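Local coordinates for periplasmic solute binding protein (Pectobacterium atrosepticum, PDB 4RY1) that probably binds a sugar in the periplasm and delivers it to an ABC-type importer, as a member of the bacterial solute-binding protein 1 family, at residues P96-T101 with I113-R118. Sequence-based numbering, arbitrary orientation.
Sequences PNALKT and ISMTSR
M115 reaches off strand 107-123 to A98 on the short helix 96-100 and to T101, which follows it. Its CB points at the helix but is still too far from it to touch, and the backbones stay well apart, with 7.3 Å between CA of A98 and CA of M115. Next comes CG, anti to the carbonyl carbon of M115 (chi1 -66°), which carries the chain across to 4.2 Å from CB of A98. SD makes the main contact, 3.9 Å from the A98 methyl, CB, and 4.2 Å from the A98 CA behind it. Bends at chi2 and chi3 (-58° and -68°) then swing the tip crosswise to the helix axis, toward T101, and CE finishes 4.3 Å from CG2 of T101, methyl against methyl. The strand underneath pairs antiparallel with strand 284-292 and, further along, with strand 245-249; its long run is consistent with one of the strands that pass between the two lobes of a periplasmic binding protein. Helix 96-100 is joined to this strand through M115. T101, for its part, keeps its polar atom turned to its own backbone: OG1 donates to O of A98 at 2.6 Å, in the carbonyl plane, and the same oxygen takes a weak bond from N of T101 at 3.2 Å. The OG1 bond helps to hold the threonine's rotation, with CG2 on the side of the methionine methyl. T101 also rests on P112 and P286, while its carbonyl oxygen accepts a hydrogen bond from the indole NE1 of W66.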
ATOM      1  N   PRO A  96      -5.392 -18.036  -7.059  1.00 21.29           N
ATOM      2  CA  PRO A  96      -4.248 -18.743  -6.471  1.00 23.18           C
ATOM      3  C   PRO A  96      -3.038 -17.864  -6.212  1.00 22.30           C
ATOM      4  O   PRO A  96      -2.343 -18.037  -5.200  1.00 19.09           O
ATOM      5  CB  PRO A  96      -3.910 -19.785  -7.530  1.00 23.06           C
ATOM      6  CG  PRO A  96      -5.203 -20.062  -8.205  1.00 27.22           C
ATOM      7  CD  PRO A  96      -5.983 -18.783  -8.185  1.00 23.57           C
ATOM      8  N   ASN A  97      -2.767 -16.946  -7.131  1.00 21.70           N
ATOM      9  CA  ASN A  97      -1.648 -16.023  -6.954  1.00 23.57           C
ATOM     10  C   ASN A  97      -1.802 -15.173  -5.684  1.00 24.28           C
ATOM     11  O   ASN A  97      -0.819 -14.883  -5.012  1.00 24.34           O
ATOM     12  CB  ASN A  97      -1.461 -15.116  -8.187  1.00 34.87           C
ATOM     13  CG  ASN A  97      -0.873 -15.855  -9.379  1.00 74.57           C
ATOM     14  OD1 ASN A  97      -0.457 -17.015  -9.266  1.00 44.10           O
ATOM     15  ND2 ASN A  97      -0.824 -15.178 -10.531  1.00 61.38           N
ATOM     16  N   ALA A  98      -3.037 -14.786  -5.360  1.00 20.64           N
ATOM     17  CA  ALA A  98      -3.301 -13.997  -4.165  1.00 18.92           C
ATOM     18  C   ALA A  98      -2.985 -14.809  -2.896  1.00 18.69           C
ATOM     19  O   ALA A  98      -2.307 -14.327  -1.980  1.00 18.65           O
ATOM     20  CB  ALA A  98      -4.748 -13.517  -4.155  1.00 20.88           C
ATOM     21  N   LEU A  99      -3.442 -16.054  -2.863  1.00 16.14           N
ATOM     22  CA  LEU A  99      -3.155 -16.930  -1.715  1.00 18.76           C
ATOM     23  C   LEU A  99      -1.670 -17.221  -1.538  1.00 16.22           C
ATOM     24  O   LEU A  99      -1.169 -17.278  -0.415  1.00 19.82           O
ATOM     25  CB  LEU A  99      -3.920 -18.248  -1.825  1.00 19.30           C
ATOM     26  CG  LEU A  99      -5.436 -18.096  -1.884  1.00 18.47           C
ATOM     27  CD1 LEU A  99      -6.088 -19.468  -1.844  1.00 21.93           C
ATOM     28  CD2 LEU A  99      -5.928 -17.231  -0.723  1.00 19.59           C
ATOM     29  N   LYS A 100      -0.962 -17.384  -2.649  1.00 19.17           N
ATOM     30  CA  LYS A 100       0.467 -17.662  -2.594  1.00 17.59           C
ATOM     31  C   LYS A 100       1.218 -16.554  -1.829  1.00 17.75           C
ATOM     32  O   LYS A 100       2.158 -16.857  -1.076  1.00 19.10           O
ATOM     33  CB  LYS A 100       1.030 -17.871  -4.005  1.00 22.30           C
ATOM     34  CG  LYS A 100       2.524 -18.173  -4.073  1.00 30.41           C
ATOM     35  CD  LYS A 100       2.919 -19.524  -3.484  1.00 39.35           C
ATOM     36  CE  LYS A 100       4.183 -20.046  -4.162  1.00 57.13           C
ATOM     37  NZ  LYS A 100       4.696 -21.320  -3.584  1.00 59.70           N
ATOM     38  N   THR A 101       0.775 -15.297  -1.969  1.00 18.30           N
ATOM     39  CA  THR A 101       1.448 -14.148  -1.333  1.00 19.05           C
ATOM     40  C   THR A 101       1.494 -14.278   0.191  1.00 16.53           C
ATOM     41  O   THR A 101       2.329 -13.672   0.832  1.00 17.53           O
ATOM     42  CB  THR A 101       0.782 -12.759  -1.634  1.00 20.67           C
ATOM     43  OG1 THR A 101      -0.499 -12.668  -0.999  1.00 21.28           O
ATOM     44  CG2 THR A 101       0.624 -12.508  -3.132  1.00 22.27           C
ATOM     45  N   ILE A 113      -7.646  -9.560   1.694  1.00 10.54           N
ATOM     46  CA  ILE A 113      -8.964  -8.911   1.640  1.00 11.96           C
ATOM     47  C   ILE A 113      -9.221  -8.348   0.246  1.00 12.62           C
ATOM     48  O   ILE A 113     -10.340  -8.425  -0.285  1.00 14.02           O
ATOM     49  CB  ILE A 113      -9.073  -7.828   2.708  1.00 11.90           C
ATOM     50  CG1 ILE A 113      -8.918  -8.463   4.096  1.00 13.16           C
ATOM     51  CG2 ILE A 113     -10.403  -7.090   2.610  1.00 13.73           C
ATOM     52  CD1 ILE A 113      -8.593  -7.458   5.184  1.00 14.39           C
ATOM     53  N   SER A 114      -8.173  -7.760  -0.307  1.00 12.27           N
ATOM     54  CA  SER A 114      -8.124  -7.236  -1.665  1.00 12.13           C
ATOM     55  C   SER A 114      -6.667  -7.211  -2.080  1.00 12.25           C
ATOM     56  O   SER A 114      -5.759  -7.121  -1.235  1.00 12.34           O
ATOM     57  CB  SER A 114      -8.724  -5.848  -1.766  1.00 15.11           C
ATOM     58  OG  SER A 114      -8.029  -4.944  -0.981  1.00 16.73           O
ATOM     59  N   MET A 115      -6.436  -7.253  -3.387  1.00 11.55           N
ATOM     60  CA  MET A 115      -5.147  -6.952  -3.967  1.00 11.43           C
ATOM     61  C   MET A 115      -5.150  -5.474  -4.289  1.00 10.79           C
ATOM     62  O   MET A 115      -6.210  -4.881  -4.531  1.00 14.20           O
ATOM     63  CB  MET A 115      -4.877  -7.838  -5.202  1.00 13.89           C
ATOM     64  CG  MET A 115      -4.726  -9.333  -4.863  1.00 13.91           C
ATOM     65  SD  MET A 115      -3.413  -9.837  -3.653  1.00 11.97           S
ATOM     66  CE  MET A 115      -2.001  -9.435  -4.685  1.00 21.27           C
ATOM     67  N   THR A 116      -3.967  -4.888  -4.324  1.00 10.40           N
ATOM     68  CA  THR A 116      -3.808  -3.472  -4.647  1.00 10.89           C
ATOM     69  C   THR A 116      -2.483  -3.248  -5.367  1.00 11.58           C
ATOM     70  O   THR A 116      -1.555  -4.061  -5.261  1.00 13.50           O
ATOM     71  CB  THR A 116      -3.915  -2.598  -3.374  1.00 11.94           C
ATOM     72  OG1 THR A 116      -4.025  -1.222  -3.732  1.00 13.76           O
ATOM     73  CG2 THR A 116      -2.727  -2.755  -2.450  1.00 12.59           C
ATOM     74  N   SER A 117      -2.447  -2.188  -6.167  1.00 11.92           N
ATOM     75  CA  SER A 117      -1.285  -1.818  -6.964  1.00 11.70           C
ATOM     76  C   SER A 117      -0.990  -0.359  -6.764  1.00 12.04           C
ATOM     77  O   SER A 117      -1.908   0.437  -6.511  1.00 12.00           O
ATOM     78  CB  SER A 117      -1.535  -2.076  -8.448  1.00 13.98           C
ATOM     79  OG  SER A 117      -1.869  -3.431  -8.686  1.00 13.80           O
ATOM     80  N   ARG A 118       0.291  -0.013  -6.888  1.00 12.56           N
ATOM     81  CA  ARG A 118       0.696   1.393  -6.954  1.00 14.30           C
ATOM     82  C   ARG A 118       0.329   1.966  -8.336  1.00 13.98           C
ATOM     83  O   ARG A 118       0.653   1.374  -9.364  1.00 15.63           O
ATOM     84  CB  ARG A 118       2.208   1.553  -6.780  1.00 15.97           C
ATOM     85  CG  ARG A 118       2.783   1.298  -5.402  1.00 16.03           C
ATOM     86  CD  ARG A 118       2.517   2.454  -4.463  1.00 14.36           C
ATOM     87  NE  ARG A 118       3.175   2.280  -3.168  1.00 13.50           N
ATOM     88  CZ  ARG A 118       3.156   3.160  -2.181  1.00 12.67           C
ATOM     89  NH1 ARG A 118       2.540   4.321  -2.302  1.00 12.79           N
ATOM     90  NH2 ARG A 118       3.739   2.854  -1.031  1.00 14.86           N
TER